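Long-range contacts in methyltransferase domain-containing protein (Pyrococcus horikoshii, PDB 1VE3), which binds S-adenosylmethionine and is probably a methyltransferase that uses it as methyl donor: residues F207-E212 and Y220-N225; F52-E57 and R83-E88. One frame throughout, in Å; residues are numbered along the deposited sequence.

Both contacts belong to one Rossmann-like methyltransferase fold, at opposite ends of the seven-stranded sheet, their centres 24 Å apart. Contact 1 joins the last two strands, the antiparallel hairpin that closes the sheet at one edge. Contact 2 ties the helix 51-58, whose Phe-52 touches S-adenosylmethionine, to the loop leading into the other edge strand, 88-91. Each is partly buried. Backbone bonds dominate contact 1, with polar side-chain pairs at its margins; in contact 2 a single carboxylate grips a loop, and the remainder is side-chain packing. The second subunit does not touch contact 1, whereas Arg-83 of contact 2 extends to the dimer partner.

Contact 1 (F207-E212 and Y220-N225); sequences FTKEAE and YLTVYN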
# COMPACT_ATOMS: atom_id res chain seq x y z
N PHE A 207 6.35 21.58 23.35
CA PHE A 207 6.64 22.12 22.02
C PHE A 207 5.74 23.25 21.56
O PHE A 207 4.68 23.49 22.14
CB PHE A 207 6.52 21.03 20.95
CG PHE A 207 7.07 19.69 21.34
CD1 PHE A 207 6.27 18.75 21.97
CD2 PHE A 207 8.38 19.35 21.01
CE1 PHE A 207 6.76 17.47 22.27
CE2 PHE A 207 8.88 18.09 21.31
CZ PHE A 207 8.08 17.15 21.94
N THR A 208 6.17 23.93 20.51
CA THR A 208 5.40 24.97 19.86
C THR A 208 5.17 24.35 18.48
O THR A 208 6.06 23.66 17.96
CB THR A 208 6.20 26.28 19.73
OG1 THR A 208 7.42 26.04 18.98
CG2 THR A 208 6.58 26.79 21.10
N LYS A 209 4.00 24.53 17.89
CA LYS A 209 3.80 23.91 16.59
C LYS A 209 4.23 24.75 15.40
O LYS A 209 3.89 25.93 15.27
CB LYS A 209 2.34 23.45 16.41
CG LYS A 209 1.32 24.54 16.34
CD LYS A 209 0.04 24.02 15.69
CE LYS A 209 -0.53 22.81 16.42
NZ LYS A 209 -1.86 22.41 15.88
N GLU A 210 5.02 24.10 14.55
CA GLU A 210 5.54 24.69 13.32
C GLU A 210 4.47 24.65 12.23
O GLU A 210 4.19 25.66 11.59
CB GLU A 210 6.79 23.93 12.85
CG GLU A 210 7.50 24.54 11.65
CD GLU A 210 8.75 23.76 11.24
OE1 GLU A 210 9.54 23.41 12.13
OE2 GLU A 210 8.94 23.51 10.03
N ALA A 211 3.87 23.48 12.02
CA ALA A 211 2.85 23.31 11.00
C ALA A 211 1.90 22.16 11.33
O ALA A 211 2.14 21.40 12.27
CB ALA A 211 3.51 23.06 9.65
N GLU A 212 0.83 22.04 10.55
CA GLU A 212 -0.15 20.98 10.76
C GLU A 212 -0.90 20.68 9.47
O GLU A 212 -1.42 21.59 8.82
CB GLU A 212 -1.12 21.38 11.86
CG GLU A 212 -1.98 20.25 12.36
CD GLU A 212 -2.51 20.50 13.76
OE1 GLU A 212 -3.39 21.37 13.92
OE2 GLU A 212 -2.02 19.84 14.70
N TYR A 220 -4.05 13.63 11.49
CA TYR A 220 -3.20 14.82 11.44
C TYR A 220 -1.71 14.57 11.45
O TYR A 220 -1.22 13.70 12.17
CB TYR A 220 -3.52 15.73 12.62
CG TYR A 220 -4.95 16.16 12.69
CD1 TYR A 220 -5.40 17.29 12.00
CD2 TYR A 220 -5.88 15.40 13.39
CE1 TYR A 220 -6.73 17.64 12.01
CE2 TYR A 220 -7.21 15.74 13.40
CZ TYR A 220 -7.64 16.86 12.71
OH TYR A 220 -8.97 17.18 12.72
N LEU A 221 -0.99 15.36 10.65
CA LEU A 221 0.45 15.30 10.61
C LEU A 221 0.84 16.63 11.24
O LEU A 221 0.49 17.68 10.72
CB LEU A 221 0.99 15.26 9.18
CG LEU A 221 2.51 15.30 9.15
CD1 LEU A 221 3.06 13.93 9.50
CD2 LEU A 221 2.98 15.73 7.78
N THR A 222 1.53 16.58 12.38
CA THR A 222 1.92 17.81 13.06
C THR A 222 3.43 17.97 13.17
O THR A 222 4.15 17.01 13.43
CB THR A 222 1.34 17.86 14.49
OG1 THR A 222 -0.09 17.74 14.42
CG2 THR A 222 1.69 19.18 15.15
N VAL A 223 3.91 19.19 12.96
CA VAL A 223 5.33 19.49 13.05
C VAL A 223 5.58 20.35 14.28
O VAL A 223 5.04 21.45 14.40
CB VAL A 223 5.83 20.21 11.77
CG1 VAL A 223 7.33 20.49 11.89
CG2 VAL A 223 5.57 19.33 10.55
N TYR A 224 6.39 19.85 15.20
CA TYR A 224 6.69 20.56 16.45
C TYR A 224 8.15 20.94 16.62
O TYR A 224 9.05 20.26 16.13
CB TYR A 224 6.27 19.69 17.65
CG TYR A 224 4.78 19.61 17.90
CD1 TYR A 224 4.06 20.73 18.31
CD2 TYR A 224 4.10 18.41 17.74
CE1 TYR A 224 2.69 20.65 18.55
CE2 TYR A 224 2.73 18.32 17.99
CZ TYR A 224 2.04 19.44 18.40
OH TYR A 224 0.69 19.37 18.65
N ASN A 225 8.38 22.04 17.34
CA ASN A 225 9.73 22.51 17.63
C ASN A 225 9.85 22.47 19.16
O ASN A 225 8.95 22.93 19.86
CB ASN A 225 9.93 23.93 17.13
CG ASN A 225 9.80 24.04 15.62
OD1 ASN A 225 9.42 25.09 15.10
ND2 ASN A 225 10.11 22.96 14.91
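Asn-225 meets both Thr-208 and Glu-210 in the antiparallel hairpin 207-215/219-226, the C-terminal hairpin at the edge of the methyltransferase sheet. Its backbone pairs with Thr-208 through two bonds, Asn-225 N to Thr-208 O at 2.9 Å and Thr-208 N to Asn-225 O at 3.0 Å. Its side-chain ND2 gives a further bond to Glu-210 OE1, 2.9 Å long and straight at 163°; the acceptor lies in the amide plane and uses its anti lone pair. Glu-210 reaches it with CG anti to the backbone N (chi1 -175°) and an extended chain, while its OE2 forms a salt bridge with Lys-137. A classic beta bulge lets Glu-210 and Ala-211 share Val-223 O, by a 2.7 Å bond from Glu-210 N and a weak one from Ala-211 N. Val-223 CG1 lies against the CB and CD of Glu-210. On the opposite face, that of Lys-209 and Thr-222, Tyr-224 packs its CB on that of Phe-207; their rings meet obliquely, planes 34° apart, and Phe-207 stacks on Phe-138. Lys-209 CB comes within 3.5 Å of Tyr-224 CE1. Farther along, Thr-222 OG1 donates to the anti lone pair of Glu-212 OE2, 2.9 Å away.

Contact 2 (F52-E57 and R83-E88); sequences FSFLLE and RESNVE
Glu-57, on the helix 51-58, holds the loop between helix 70-82 and strand 88-91 of the Rossmann-like methyltransferase fold. Its OE2 accepts the backbone N-H of Asn-86 at 2.6 Å, with an N-H...O angle of 145°, and the donor meets the oxygen nearly along its C-O axis. The hydroxyl of Ser-85 sits against the same carboxylate, but its exact place is doubtful and the oxygen that takes its proton is not settled. With CG anti to its backbone N (chi1 175°) and the chain extended beyond, Glu-57 carries its carboxylate across to the loop backbone. Past helix 70-82 the chain turns through a Schellman motif, with Glu-84 at positive phi.

Val-87 packs next to this polar link. Its CG2 packs against Glu-57 CB at 3.7 Å, and its other methyl, CG1, approaches Ser-53 CB at 3.9 Å. The hydroxyl of Ser-53 bonds instead to Asp-44. Phe-54 adds its ring to the packing, CD1 lying 3.7 Å from Ser-85 CB; Tyr-79 and Ala-80 of helix 70-82 also touch this phenylalanine.

Arg-83 runs extended past Phe-54, with its guanidinium and the ring inclined at 50°. Its NE makes a salt bridge with Glu-173 of the second subunit, so this margin of the contact reaches the dimer interface. Within the subunit, Arg-83 NH1 lies 3.8 Å from Phe-54 CB.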
# COMPACT_ATOMS: atom_id res chain seq x y z
N PHE A 52 9.15 3.25 7.60
CA PHE A 52 9.43 4.67 7.40
C PHE A 52 10.91 4.99 7.57
O PHE A 52 11.37 6.03 7.13
CB PHE A 52 8.56 5.51 8.33
CG PHE A 52 7.13 5.60 7.89
CD1 PHE A 52 6.75 6.52 6.92
CD2 PHE A 52 6.18 4.71 8.37
CE1 PHE A 52 5.44 6.56 6.45
CE2 PHE A 52 4.86 4.74 7.90
CZ PHE A 52 4.50 5.66 6.94
N SER A 53 11.64 4.08 8.20
CA SER A 53 13.07 4.29 8.37
C SER A 53 13.74 4.14 7.00
O SER A 53 14.43 5.04 6.54
CB SER A 53 13.63 3.27 9.36
OG SER A 53 13.14 3.50 10.67
N PHE A 54 13.50 3.01 6.35
CA PHE A 54 14.07 2.75 5.03
C PHE A 54 13.71 3.89 4.08
O PHE A 54 14.54 4.32 3.28
CB PHE A 54 13.57 1.42 4.49
CG PHE A 54 13.84 0.26 5.40
CD1 PHE A 54 15.11 0.06 5.93
CD2 PHE A 54 12.82 -0.62 5.77
CE1 PHE A 54 15.37 -0.97 6.82
CE2 PHE A 54 13.06 -1.66 6.66
CZ PHE A 54 14.34 -1.84 7.19
N LEU A 55 12.49 4.38 4.17
CA LEU A 55 12.06 5.47 3.31
C LEU A 55 12.96 6.70 3.51
O LEU A 55 13.44 7.30 2.54
CB LEU A 55 10.62 5.86 3.59
CG LEU A 55 10.13 7.09 2.83
CD1 LEU A 55 10.12 6.77 1.34
CD2 LEU A 55 8.74 7.48 3.31
N LEU A 56 13.18 7.09 4.76
CA LEU A 56 14.01 8.25 5.06
C LEU A 56 15.46 8.00 4.69
O LEU A 56 16.14 8.89 4.18
CB LEU A 56 13.92 8.63 6.54
CG LEU A 56 12.61 9.27 7.04
CD1 LEU A 56 12.82 9.77 8.47
CD2 LEU A 56 12.21 10.42 6.14
N GLU A 57 15.94 6.79 4.96
CA GLU A 57 17.31 6.42 4.64
C GLU A 57 17.59 6.59 3.15
O GLU A 57 18.70 6.97 2.77
CB GLU A 57 17.58 4.97 5.04
CG GLU A 57 18.97 4.49 4.62
CD GLU A 57 19.10 2.98 4.69
OE1 GLU A 57 18.31 2.29 4.01
OE2 GLU A 57 20.00 2.49 5.40
N ARG A 83 17.14 -5.44 2.19
CA ARG A 83 17.23 -4.19 1.45
C ARG A 83 18.62 -3.59 1.54
O ARG A 83 18.88 -2.52 0.99
CB ARG A 83 16.20 -3.17 1.97
CG ARG A 83 14.76 -3.53 1.64
CD ARG A 83 13.85 -2.33 1.81
NE ARG A 83 12.48 -2.62 1.41
CZ ARG A 83 11.51 -1.72 1.39
NH1 ARG A 83 11.75 -0.47 1.76
NH2 ARG A 83 10.28 -2.07 1.02
N GLU A 84 19.52 -4.28 2.24
CA GLU A 84 20.89 -3.80 2.40
C GLU A 84 20.85 -2.36 2.91
O GLU A 84 21.34 -1.44 2.27
CB GLU A 84 21.64 -3.90 1.07
CG GLU A 84 22.06 -5.32 0.73
CD GLU A 84 22.58 -5.48 -0.69
OE1 GLU A 84 23.21 -6.52 -0.97
OE2 GLU A 84 22.34 -4.57 -1.52
N SER A 85 20.26 -2.20 4.09
CA SER A 85 20.11 -0.91 4.74
C SER A 85 21.08 -0.75 5.91
O SER A 85 21.43 -1.73 6.57
CB SER A 85 18.67 -0.75 5.24
OG SER A 85 18.48 0.49 5.89
N ASN A 86 21.49 0.49 6.15
CA ASN A 86 22.40 0.80 7.25
C ASN A 86 21.67 1.38 8.45
O ASN A 86 22.29 1.90 9.38
CB ASN A 86 23.47 1.78 6.78
CG ASN A 86 24.41 1.18 5.75
OD1 ASN A 86 25.07 0.17 6.01
ND2 ASN A 86 24.46 1.79 4.57
N VAL A 87 20.34 1.31 8.43
CA VAL A 87 19.54 1.81 9.54
C VAL A 87 19.73 0.90 10.74
O VAL A 87 19.60 -0.32 10.64
CB VAL A 87 18.03 1.83 9.18
CG1 VAL A 87 17.22 2.30 10.38
CG2 VAL A 87 17.79 2.74 8.00
N GLU A 88 20.06 1.49 11.89
CA GLU A 88 20.27 0.73 13.11
C GLU A 88 19.00 0.65 13.94
O GLU A 88 18.44 1.67 14.34
CB GLU A 88 21.37 1.34 13.97
CG GLU A 88 21.43 0.71 15.36
CD GLU A 88 22.60 1.19 16.19
OE1 GLU A 88 22.74 2.42 16.38
OE2 GLU A 88 23.38 0.33 16.66